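Putative pyridoxamine 5-phosphate-dependent dehydrase, WbdK (Escherichia coli O55:H7, PDB 2GMU) probably removes the C3'-hydroxyl of GDP-4-keto-6-deoxy-D-mannose by coupled transamination and deoxygenation on the route to L-colitose, a sugar of the lipopolysaccharide O-antigen. Local coordinates at residues A[132-137]-A[156-161]; A[160-165]-A[173-178]; A[215-220]-A[248-253]. All blocks are in the same frame, centred on the assembly; numbering follows the deposited sequence.

Contact 1: A[132-137]-A[156-161]. With PDG (N-({3-hydroxy-2-methyl-5-[(phosphonooxy)methyl]pyridin-4-yl}methyl)-D-glutamic acid), chain D.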
loop_
_atom_site.group_PDB
_atom_site.type_symbol
_atom_site.label_atom_id
_atom_site.label_comp_id
_atom_site.label_asym_id
_atom_site.label_seq_id
_atom_site.Cartn_x
_atom_site.Cartn_y
_atom_site.Cartn_z
ATOM N N ILE A 132 -4.687 -22.852 5.738
ATOM C CA ILE A 132 -4.014 -22.668 6.990
ATOM C C ILE A 132 -2.955 -21.591 6.834
ATOM O O ILE A 132 -1.978 -21.705 6.083
ATOM C CB ILE A 132 -3.393 -23.964 7.485
ATOM C CG1 ILE A 132 -4.476 -25.024 7.610
ATOM C CG2 ILE A 132 -2.697 -23.726 8.826
ATOM C CD1 ILE A 132 -3.924 -26.440 7.657
ATOM N N LEU A 133 -3.164 -20.505 7.540
ATOM C CA LEU A 133 -2.189 -19.458 7.442
ATOM C C LEU A 133 -1.310 -19.513 8.667
ATOM O O LEU A 133 -1.727 -19.120 9.754
ATOM C CB LEU A 133 -2.831 -18.075 7.265
ATOM C CG LEU A 133 -1.820 -16.928 7.346
ATOM C CD1 LEU A 133 -0.743 -17.104 6.279
ATOM C CD2 LEU A 133 -2.536 -15.596 7.158
ATOM N N THR A 134 -0.111 -20.045 8.474
ATOM C CA THR A 134 0.822 -20.161 9.574
ATOM C C THR A 134 1.657 -18.910 9.692
ATOM O O THR A 134 1.797 -18.143 8.744
ATOM C CB THR A 134 1.763 -21.378 9.479
ATOM O OG1 THR A 134 2.589 -21.285 8.335
ATOM C CG2 THR A 134 0.955 -22.660 9.445
ATOM N N VAL A 135 2.204 -18.751 10.887
ATOM C CA VAL A 135 3.054 -17.652 11.241
ATOM C C VAL A 135 4.263 -18.195 11.959
ATOM O O VAL A 135 4.135 -18.993 12.888
ATOM C CB VAL A 135 2.339 -16.656 12.148
ATOM C CG1 VAL A 135 3.285 -15.502 12.467
ATOM C CG2 VAL A 135 1.084 -16.124 11.469
ATOM N N ASN A 136 5.446 -17.773 11.524
ATOM C CA ASN A 136 6.663 -18.214 12.179
ATOM C C ASN A 136 7.055 -17.127 13.168
ATOM O O ASN A 136 7.628 -16.094 12.799
ATOM C CB ASN A 136 7.771 -18.498 11.167
ATOM C CG ASN A 136 7.338 -19.595 10.239
ATOM O OD1 ASN A 136 6.932 -20.668 10.693
ATOM N ND2 ASN A 136 7.414 -19.333 8.944
ATOM N N LEU A 137 6.695 -17.364 14.431
ATOM C CA LEU A 137 6.909 -16.399 15.485
ATOM C C LEU A 137 8.307 -16.177 16.024
ATOM O O LEU A 137 8.968 -17.114 16.457
ATOM C CB LEU A 137 5.918 -16.600 16.630
ATOM C CG LEU A 137 5.344 -15.303 17.179
ATOM C CD1 LEU A 137 4.261 -14.797 16.246
ATOM C CD2 LEU A 137 4.751 -15.538 18.565
ATOM N N ILE A 156 -6.000 -28.493 1.156
ATOM C CA ILE A 156 -5.927 -27.364 2.035
ATOM C C ILE A 156 -4.717 -26.555 1.637
ATOM O O ILE A 156 -3.629 -27.087 1.472
ATOM C CB ILE A 156 -5.799 -27.830 3.481
ATOM C CG1 ILE A 156 -7.117 -28.456 3.921
ATOM C CG2 ILE A 156 -5.417 -26.663 4.398
ATOM C CD1 ILE A 156 -6.959 -29.623 4.889
ATOM N N ILE A 157 -4.904 -25.267 1.466
ATOM C CA ILE A 157 -3.784 -24.435 1.098
ATOM C C ILE A 157 -2.985 -24.026 2.326
ATOM O O ILE A 157 -3.546 -23.567 3.323
ATOM C CB ILE A 157 -4.238 -23.199 0.330
ATOM C CG1 ILE A 157 -4.882 -23.619 -0.986
ATOM C CG2 ILE A 157 -3.047 -22.276 0.085
ATOM C CD1 ILE A 157 -5.821 -22.567 -1.561
ATOM N N LEU A 158 -1.670 -24.191 2.230
ATOM C CA LEU A 158 -0.759 -23.811 3.289
ATOM C C LEU A 158 -0.100 -22.483 2.952
ATOM O O LEU A 158 0.506 -22.320 1.892
ATOM C CB LEU A 158 0.340 -24.853 3.537
ATOM C CG LEU A 158 1.349 -24.361 4.574
ATOM C CD1 LEU A 158 0.726 -24.431 5.965
ATOM C CD2 LEU A 158 2.622 -25.203 4.536
ATOM N N LEU A 159 -0.219 -21.542 3.872
ATOM C CA LEU A 159 0.383 -20.240 3.694
ATOM C C LEU A 159 1.276 -19.911 4.878
ATOM O O LEU A 159 1.107 -20.450 5.982
ATOM C CB LEU A 159 -0.685 -19.144 3.510
ATOM C CG LEU A 159 -1.589 -19.393 2.302
ATOM C CD1 LEU A 159 -2.731 -18.389 2.290
ATOM C CD2 LEU A 159 -0.802 -19.257 1.000
ATOM N N GLU A 160 2.225 -19.005 4.634
ATOM C CA GLU A 160 3.127 -18.580 5.687
ATOM C C GLU A 160 3.321 -17.073 5.770
ATOM O O GLU A 160 3.556 -16.393 4.766
ATOM C CB GLU A 160 4.557 -19.140 5.518
ATOM C CG GLU A 160 4.722 -20.661 5.474
ATOM C CD GLU A 160 6.178 -21.008 5.381
ATOM O OE1 GLU A 160 6.962 -20.831 6.296
ATOM O OE2 GLU A 160 6.516 -21.480 4.210
ATOM N N ASP A 161 3.268 -16.569 6.996
ATOM C CA ASP A 161 3.586 -15.186 7.264
ATOM C C ASP A 161 4.964 -15.310 7.894
ATOM O O ASP A 161 5.096 -15.703 9.066
ATOM C CB ASP A 161 2.629 -14.467 8.231
ATOM C CG ASP A 161 3.071 -13.057 8.520
ATOM O OD1 ASP A 161 4.237 -12.680 8.404
ATOM O OD2 ASP A 161 2.080 -12.291 8.930
HETATM N N1 PDG D . 3.161 -9.875 9.923
HETATM C C2 PDG D . 3.794 -10.152 11.051
HETATM C C2A PDG D . 3.611 -11.488 11.723
HETATM C C3 PDG D . 4.629 -9.211 11.621
HETATM O O3 PDG D . 5.304 -9.449 12.768
HETATM C C4 PDG D . 4.783 -7.995 10.986
HETATM C C4A PDG D . 5.741 -6.962 11.625
HETATM C C5 PDG D . 4.077 -7.684 9.809
HETATM C C6 PDG D . 3.306 -8.707 9.290
HETATM C C5A PDG D . 4.384 -6.494 9.171
HETATM O OP4 PDG D . 5.338 -6.133 8.281
HETATM P P PDG D . 5.383 -4.552 8.048
HETATM O OP1 PDG D . 5.637 -3.874 9.340
HETATM O OP2 PDG D . 6.608 -4.307 7.020
HETATM O OP3 PDG D . 4.012 -3.983 7.391
HETATM N NA PDG D . 4.996 -6.023 12.414
HETATM C CAA PDG D . 5.582 -4.815 12.750
HETATM C CBA PDG D . 4.857 -3.752 13.597
HETATM C CGA PDG D . 5.833 -2.578 13.836
HETATM C CDA PDG D . 5.685 -1.498 12.737
HETATM O OE1 PDG D . 5.384 -1.812 11.524
HETATM O OE2 PDG D . 5.877 -0.268 13.038
HETATM C CA PDG D . 6.998 -4.518 12.263
HETATM O OA PDG D . 8.001 -4.777 13.028
HETATM O OXT PDG D . 7.158 -4.003 11.099
HETATM O O HOH W 1 6.637 -14.294 11.017
#
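The carbonyl oxygen of L159 is gripped twice by T134: the backbone N lies 2.8 Å from L159 O and the hydroxyl OG1 2.9 Å. The hydroxyl can reach because OG1 sits between the backbone N and carbonyl carbon of T134 (chi1 63°), which sends CG2 toward CD1 of L158. The bonds I132 N to I157 O, L159 N to I132 O and D161 N to T134 O continue a parallel ladder. Past the strand end, N136 N donates to D161 O, and one water donates to N136 O and D161 O. The amide of N136 stands nearly upright to the E160 carboxylate (82°), yet its ND2 meets OE1 at 3.1 Å on the anti lone pair, and OD1 of N136 accepts from N142 ND2; OE2 of E160 is taken by G179 N. On the opposite face CD1 of L133 presses on CB of L159 at a tight 3.4 Å, and D161 places OD2 2.8 Å from the pyridine N1 of the cofactor adduct, with T93 bonded to OD2. This is the parallel pairing of a beta-alpha-beta unit: helix 144-151 packs against T134, N136 and E160, while helix 58-71 meets L133 and L159 from the other face.

Contact 2: A[160-165]-A[173-178]. With PDG (N-({3-hydroxy-2-methyl-5-[(phosphonooxy)methyl]pyridin-4-yl}methyl)-D-glutamic acid), chain D.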
loop_
_atom_site.group_PDB
_atom_site.type_symbol
_atom_site.label_atom_id
_atom_site.label_comp_id
_atom_site.label_asym_id
_atom_site.label_seq_id
_atom_site.Cartn_x
_atom_site.Cartn_y
_atom_site.Cartn_z
ATOM N N GLU A 160 2.225 -19.005 4.634
ATOM C CA GLU A 160 3.127 -18.580 5.687
ATOM C C GLU A 160 3.321 -17.073 5.770
ATOM O O GLU A 160 3.556 -16.393 4.766
ATOM C CB GLU A 160 4.557 -19.140 5.518
ATOM C CG GLU A 160 4.722 -20.661 5.474
ATOM C CD GLU A 160 6.178 -21.008 5.381
ATOM O OE1 GLU A 160 6.962 -20.831 6.296
ATOM O OE2 GLU A 160 6.516 -21.480 4.210
ATOM N N ASP A 161 3.268 -16.569 6.996
ATOM C CA ASP A 161 3.586 -15.186 7.264
ATOM C C ASP A 161 4.964 -15.310 7.894
ATOM O O ASP A 161 5.096 -15.703 9.066
ATOM C CB ASP A 161 2.629 -14.467 8.231
ATOM C CG ASP A 161 3.071 -13.057 8.520
ATOM O OD1 ASP A 161 4.237 -12.680 8.404
ATOM O OD2 ASP A 161 2.080 -12.291 8.930
ATOM N N ASN A 162 5.985 -15.048 7.087
ATOM C CA ASN A 162 7.351 -15.173 7.557
ATOM C C ASN A 162 8.014 -13.839 7.861
ATOM O O ASN A 162 9.234 -13.732 7.811
ATOM C CB ASN A 162 8.211 -15.983 6.570
ATOM C CG ASN A 162 9.455 -16.565 7.202
ATOM O OD1 ASN A 162 9.389 -17.201 8.255
ATOM N ND2 ASN A 162 10.589 -16.331 6.563
ATOM N N CYS A 163 7.206 -12.843 8.206
ATOM C CA CYS A 163 7.683 -11.509 8.526
ATOM C C CYS A 163 8.634 -11.388 9.708
ATOM O O CYS A 163 9.352 -10.405 9.810
ATOM C CB CYS A 163 6.546 -10.471 8.599
ATOM S SG CYS A 163 5.845 -10.221 6.944
ATOM N N GLU A 164 8.651 -12.358 10.613
ATOM C CA GLU A 164 9.553 -12.282 11.771
ATOM C C GLU A 164 10.627 -13.340 11.730
ATOM O O GLU A 164 11.484 -13.401 12.608
ATOM C CB GLU A 164 8.807 -12.495 13.105
ATOM C CG GLU A 164 7.601 -11.548 13.252
ATOM C CD GLU A 164 6.806 -11.791 14.508
ATOM O OE1 GLU A 164 7.027 -12.703 15.287
ATOM O OE2 GLU A 164 5.854 -10.907 14.675
ATOM N N SER A 165 10.569 -14.193 10.717
ATOM C CA SER A 165 11.508 -15.274 10.703
ATOM C C SER A 165 12.377 -15.434 9.477
ATOM O O SER A 165 12.785 -16.538 9.106
ATOM C CB SER A 165 10.787 -16.540 11.112
ATOM O OG SER A 165 10.076 -16.270 12.302
ATOM N N LYS A 173 15.304 -26.571 5.223
ATOM C CA LYS A 173 14.496 -25.800 4.310
ATOM C C LYS A 173 14.149 -24.450 4.902
ATOM O O LYS A 173 13.783 -24.367 6.073
ATOM C CB LYS A 173 13.257 -26.565 3.884
ATOM C CG LYS A 173 12.595 -25.926 2.681
ATOM C CD LYS A 173 11.365 -26.663 2.161
ATOM C CE LYS A 173 10.722 -25.967 0.960
ATOM N NZ LYS A 173 11.705 -25.396 0.020
ATOM N N CYS A 174 14.261 -23.419 4.068
ATOM C CA CYS A 174 13.989 -22.038 4.449
ATOM C C CYS A 174 12.536 -21.727 4.712
ATOM O O CYS A 174 11.670 -21.936 3.856
ATOM C CB CYS A 174 14.472 -21.007 3.411
ATOM S SG CYS A 174 16.263 -20.802 3.389
ATOM N N ALA A 175 12.323 -21.162 5.895
ATOM C CA ALA A 175 11.012 -20.735 6.307
ATOM C C ALA A 175 10.521 -19.732 5.264
ATOM O O ALA A 175 11.280 -18.879 4.808
ATOM C CB ALA A 175 11.132 -20.100 7.691
ATOM N N GLY A 176 9.259 -19.849 4.869
ATOM C CA GLY A 176 8.672 -18.968 3.874
ATOM C C GLY A 176 8.449 -19.685 2.554
ATOM O O GLY A 176 7.648 -19.251 1.719
ATOM N N THR A 177 9.166 -20.793 2.379
ATOM C CA THR A 177 9.092 -21.580 1.166
ATOM C C THR A 177 8.319 -22.851 1.362
ATOM O O THR A 177 8.232 -23.663 0.457
ATOM C CB THR A 177 10.486 -21.918 0.630
ATOM O OG1 THR A 177 11.070 -22.841 1.513
ATOM C CG2 THR A 177 11.323 -20.647 0.611
ATOM N N PHE A 178 7.750 -23.021 2.540
ATOM C CA PHE A 178 6.961 -24.215 2.787
ATOM C C PHE A 178 5.553 -24.071 2.236
ATOM O O PHE A 178 5.022 -24.985 1.622
ATOM C CB PHE A 178 6.877 -24.582 4.278
ATOM C CG PHE A 178 8.194 -25.082 4.795
ATOM C CD1 PHE A 178 9.166 -24.190 5.246
ATOM C CD2 PHE A 178 8.492 -26.446 4.815
ATOM C CE1 PHE A 178 10.399 -24.646 5.723
ATOM C CE2 PHE A 178 9.718 -26.920 5.294
ATOM C CZ PHE A 178 10.678 -26.014 5.749
HETATM N N1 PDG D . 3.161 -9.875 9.923
HETATM C C2 PDG D . 3.794 -10.152 11.051
HETATM C C2A PDG D . 3.611 -11.488 11.723
HETATM C C3 PDG D . 4.629 -9.211 11.621
HETATM O O3 PDG D . 5.304 -9.449 12.768
HETATM C C4 PDG D . 4.783 -7.995 10.986
HETATM C C4A PDG D . 5.741 -6.962 11.625
HETATM C C5 PDG D . 4.077 -7.684 9.809
HETATM C C6 PDG D . 3.306 -8.707 9.290
HETATM C C5A PDG D . 4.384 -6.494 9.171
HETATM O OP4 PDG D . 5.338 -6.133 8.281
HETATM P P PDG D . 5.383 -4.552 8.048
HETATM O OP1 PDG D . 5.637 -3.874 9.340
HETATM O OP2 PDG D . 6.608 -4.307 7.020
HETATM O OP3 PDG D . 4.012 -3.983 7.391
HETATM N NA PDG D . 4.996 -6.023 12.414
HETATM C CAA PDG D . 5.582 -4.815 12.750
HETATM C CBA PDG D . 4.857 -3.752 13.597
HETATM C CGA PDG D . 5.833 -2.578 13.836
HETATM C CDA PDG D . 5.685 -1.498 12.737
HETATM O OE1 PDG D . 5.384 -1.812 11.524
HETATM O OE2 PDG D . 5.877 -0.268 13.038
HETATM C CA PDG D . 6.998 -4.518 12.263
HETATM O OA PDG D . 8.001 -4.777 13.028
HETATM O OXT PDG D . 7.158 -4.003 11.099
#
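A175 brings its CB to 3.4 Å from OD1 of N162, whose amide is carried there with CG anti to the backbone N (chi1 -159°); that OD1 accepts from N136 ND2. Next comes G176, where at this positive phi a CB would jam against the carbonyl O of A175; its N donates to E160 OE1 at 2.9 Å from 38° above the carboxylate plane. Both residues lie in a type II turn from C174 to T177, in which C174 O accepts from the N and the OG1 of T177, the latter at 2.6 Å. G176 N in the turn and, weakly, F178 N just after it face the buried carboxylate at the C-terminal edge of the parallel strands, where aminotransferases of this fold hold the cofactor. There D161 OD1 accepts from C163 N in an Asx turn, CB of C163 approaches the pyridine ring, and E164 OE2 lies 2.5 Å from the ligand O3. The weak bond from F178 N to E160 OE2, the oxygen also held by G179, measures 2.6 Å and is bent to 127°. The same oxygen lies at the edge of the F178 ring, near its plane, while K173 CD covers one face of that ring, offset toward the rim, and the ring stacks on F144.

Contact 3: A[215-220]-A[248-253]. With PDG (N-({3-hydroxy-2-methyl-5-[(phosphonooxy)methyl]pyridin-4-yl}methyl)-D-glutamic acid), chain E.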
loop_
_atom_site.group_PDB
_atom_site.type_symbol
_atom_site.label_atom_id
_atom_site.label_comp_id
_atom_site.label_asym_id
_atom_site.label_seq_id
_atom_site.Cartn_x
_atom_site.Cartn_y
_atom_site.Cartn_z
ATOM N N ARG A 215 0.036 -5.799 -7.966
ATOM C CA ARG A 215 0.961 -4.946 -7.238
ATOM C C ARG A 215 0.935 -3.559 -7.843
ATOM O O ARG A 215 1.147 -2.525 -7.191
ATOM C CB ARG A 215 2.392 -5.465 -7.391
ATOM C CG ARG A 215 3.468 -4.458 -6.963
ATOM C CD ARG A 215 4.880 -5.047 -6.883
ATOM N NE ARG A 215 5.400 -5.392 -8.211
ATOM C CZ ARG A 215 6.642 -5.814 -8.493
ATOM N NH1 ARG A 215 7.595 -5.995 -7.573
ATOM N NH2 ARG A 215 6.938 -6.087 -9.760
ATOM N N ALA A 216 0.694 -3.570 -9.148
ATOM C CA ALA A 216 0.707 -2.332 -9.877
ATOM C C ALA A 216 -0.425 -2.138 -10.843
ATOM O O ALA A 216 -0.298 -2.487 -12.014
ATOM C CB ALA A 216 2.006 -2.213 -10.651
ATOM N N HIS A 217 -1.491 -1.544 -10.314
ATOM C CA HIS A 217 -2.654 -1.151 -11.064
ATOM C C HIS A 217 -3.457 -2.240 -11.760
ATOM O O HIS A 217 -4.401 -1.924 -12.484
ATOM C CB HIS A 217 -2.287 0.007 -12.025
ATOM C CG HIS A 217 -1.511 1.125 -11.368
ATOM N ND1 HIS A 217 -2.097 2.000 -10.460
ATOM C CD2 HIS A 217 -0.203 1.499 -11.505
ATOM C CE1 HIS A 217 -1.160 2.861 -10.076
ATOM N NE2 HIS A 217 -0.008 2.588 -10.687
ATOM N N GLY A 218 -3.140 -3.515 -11.553
ATOM C CA GLY A 218 -3.926 -4.537 -12.236
ATOM C C GLY A 218 -3.736 -4.435 -13.755
ATOM O O GLY A 218 -4.611 -4.766 -14.555
ATOM N N TRP A 219 -2.554 -3.961 -14.142
ATOM C CA TRP A 219 -2.198 -3.801 -15.538
ATOM C C TRP A 219 -1.309 -4.939 -16.033
ATOM O O TRP A 219 -0.969 -5.857 -15.277
ATOM C CB TRP A 219 -1.584 -2.412 -15.825
ATOM C CG TRP A 219 -0.211 -2.175 -15.260
ATOM C CD1 TRP A 219 0.693 -3.105 -14.817
ATOM C CD2 TRP A 219 0.409 -0.900 -15.088
ATOM N NE1 TRP A 219 1.835 -2.494 -14.385
ATOM C CE2 TRP A 219 1.696 -1.139 -14.558
ATOM C CE3 TRP A 219 0.008 0.406 -15.364
ATOM C CZ2 TRP A 219 2.571 -0.082 -14.269
ATOM C CZ3 TRP A 219 0.875 1.440 -15.103
ATOM C CH2 TRP A 219 2.142 1.200 -14.553
ATOM N N THR A 220 -0.907 -4.848 -17.300
ATOM C CA THR A 220 -0.088 -5.873 -17.935
ATOM C C THR A 220 1.373 -5.511 -18.164
ATOM O O THR A 220 2.159 -6.357 -18.601
ATOM C CB THR A 220 -0.710 -6.286 -19.286
ATOM O OG1 THR A 220 -0.684 -5.189 -20.177
ATOM C CG2 THR A 220 -2.153 -6.750 -19.113
ATOM N N GLY A 248 -6.360 -4.819 -8.611
ATOM C CA GLY A 248 -5.242 -4.829 -7.685
ATOM C C GLY A 248 -5.136 -3.564 -6.862
ATOM O O GLY A 248 -6.125 -3.013 -6.376
ATOM N N TYR A 249 -3.896 -3.118 -6.733
ATOM C CA TYR A 249 -3.524 -1.941 -5.971
ATOM C C TYR A 249 -2.279 -1.324 -6.573
ATOM O O TYR A 249 -1.801 -1.703 -7.637
ATOM C CB TYR A 249 -3.077 -2.453 -4.573
ATOM C CG TYR A 249 -4.164 -3.216 -3.847
ATOM C CD1 TYR A 249 -4.306 -4.599 -3.985
ATOM C CD2 TYR A 249 -5.085 -2.525 -3.056
ATOM C CE1 TYR A 249 -5.328 -5.277 -3.317
ATOM C CE2 TYR A 249 -6.120 -3.188 -2.397
ATOM C CZ TYR A 249 -6.239 -4.572 -2.525
ATOM O OH TYR A 249 -7.260 -5.229 -1.867
ATOM N N ASN A 250 -1.739 -0.373 -5.842
ATOM C CA ASN A 250 -0.465 0.229 -6.165
ATOM C C ASN A 250 0.306 0.077 -4.880
ATOM O O ASN A 250 0.125 0.872 -3.958
ATOM C CB ASN A 250 -0.416 1.690 -6.657
ATOM C CG ASN A 250 1.020 2.219 -6.727
ATOM O OD1 ASN A 250 1.993 1.455 -6.604
ATOM N ND2 ASN A 250 1.181 3.529 -6.904
ATOM N N VAL A 251 1.104 -0.982 -4.806
ATOM C CA VAL A 251 1.889 -1.222 -3.615
ATOM C C VAL A 251 3.332 -1.448 -3.985
ATOM O O VAL A 251 4.053 -2.234 -3.372
ATOM C CB VAL A 251 1.350 -2.324 -2.710
ATOM C CG1 VAL A 251 -0.029 -1.933 -2.181
ATOM C CG2 VAL A 251 1.266 -3.652 -3.453
ATOM N N ARG A 252 3.735 -0.731 -5.022
ATOM C CA ARG A 252 5.091 -0.850 -5.490
ATOM C C ARG A 252 6.065 -0.350 -4.449
ATOM O O ARG A 252 5.776 0.584 -3.709
ATOM C CB ARG A 252 5.291 -0.000 -6.730
ATOM C CG ARG A 252 4.670 -0.591 -7.983
ATOM C CD ARG A 252 4.874 0.335 -9.176
ATOM N NE ARG A 252 4.463 1.704 -8.883
ATOM C CZ ARG A 252 3.953 2.547 -9.776
ATOM N NH1 ARG A 252 3.776 2.213 -11.051
ATOM N NH2 ARG A 252 3.607 3.763 -9.375
ATOM N N PRO A 253 7.236 -0.956 -4.414
ATOM C CA PRO A 253 8.239 -0.483 -3.498
ATOM C C PRO A 253 9.033 0.585 -4.251
ATOM O O PRO A 253 8.954 0.715 -5.479
ATOM C CB PRO A 253 9.177 -1.671 -3.273
ATOM C CG PRO A 253 9.067 -2.498 -4.545
ATOM C CD PRO A 253 7.778 -2.069 -5.237
HETATM N N1 PDG E . -6.401 8.256 -9.812
HETATM C C2 PDG E . -6.277 8.890 -10.976
HETATM C C2A PDG E . -7.471 9.502 -11.656
HETATM C C3 PDG E . -5.036 9.001 -11.576
HETATM O O3 PDG E . -4.858 9.628 -12.757
HETATM C C4 PDG E . -3.944 8.464 -10.942
HETATM C C4A PDG E . -2.574 8.631 -11.614
HETATM C C5 PDG E . -4.068 7.771 -9.730
HETATM C C6 PDG E . -5.339 7.721 -9.176
HETATM C C5A PDG E . -2.872 7.357 -9.115
HETATM O OP4 PDG E . -2.019 7.815 -8.165
HETATM P P PDG E . -0.706 6.889 -8.036
HETATM O OP1 PDG E . 0.024 6.799 -9.310
HETATM O OP2 PDG E . 0.248 7.566 -6.931
HETATM O OP3 PDG E . -1.121 5.403 -7.550
HETATM N NA PDG E . -2.233 7.425 -12.279
HETATM C CAA PDG E . -0.951 7.143 -12.498
HETATM C CBA PDG E . -0.561 5.832 -13.206
HETATM C CGA PDG E . 0.952 5.802 -13.465
HETATM C CDA PDG E . 1.678 5.044 -12.338
HETATM O OE1 PDG E . 1.301 5.170 -11.118
HETATM O OE2 PDG E . 2.671 4.284 -12.634
HETATM C CA PDG E . 0.126 8.146 -12.034
HETATM O OA PDG E . 0.164 8.531 -10.810
HETATM O OXT PDG E . 0.971 8.611 -12.875
#
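H217 lies alongside N250, its CE1 3.7 Å from CB of N250, with imidazole and amide planes 49° apart. The R252 and H217 side chains cross at about a right angle, with guanidinium and ring planes 83° apart: H217 NE2 sits over one guanidinium face, while NH1 approaches the imidazole edge. W219 brings CH2 to 4.0 Å from NH1 of R252. Two backbone bonds hold the segments together, V251 N to R215 O and H217 N to Y249 O at 2.7 Å, flanking the single bridge between A216 and N250. N250 also folds its OD1 back onto R252 N as an Asx turn, with CG anti to its own N (chi1 171°). These polar tips serve the adduct bound mainly by the second subunit: R252 NH1 donates almost straight to its OE2 at 2.8 Å, NH2 reaches OE1, H217 NE2 makes a weak bond to OE1, and N250 ND2 meets the phosphate OP3 at 3.0 Å. E196 of the second subunit pairs with R252 NE and accepts from N250 ND2. This chemistry implies a site for the side-chain carboxylate of the glutamate moiety, built across the dimer interface, where the positive charge of R252 would be balanced by that carboxylate and E196.

From the N terminus, contact 1 comes first: it closes the crossover through helix 144-151 by pairing neighbouring strands 129-135 and 157-161. Contact 2 begins on the end of that second strand, sharing E160 and D161, and closes the short loop carrying the hairpin 169-170/173-174. These two follow in relay, not nested, and touch where N136 meets N162 and S165; both reach the same adduct. Contact 3 opens later, joining the loop after helix 205-215 to the one before helix 255-286, across 27 intervening residues. It lies in series with the others, its centre about 24 Å from each of theirs, and serves the other adduct, so each ligand draws on both subunits.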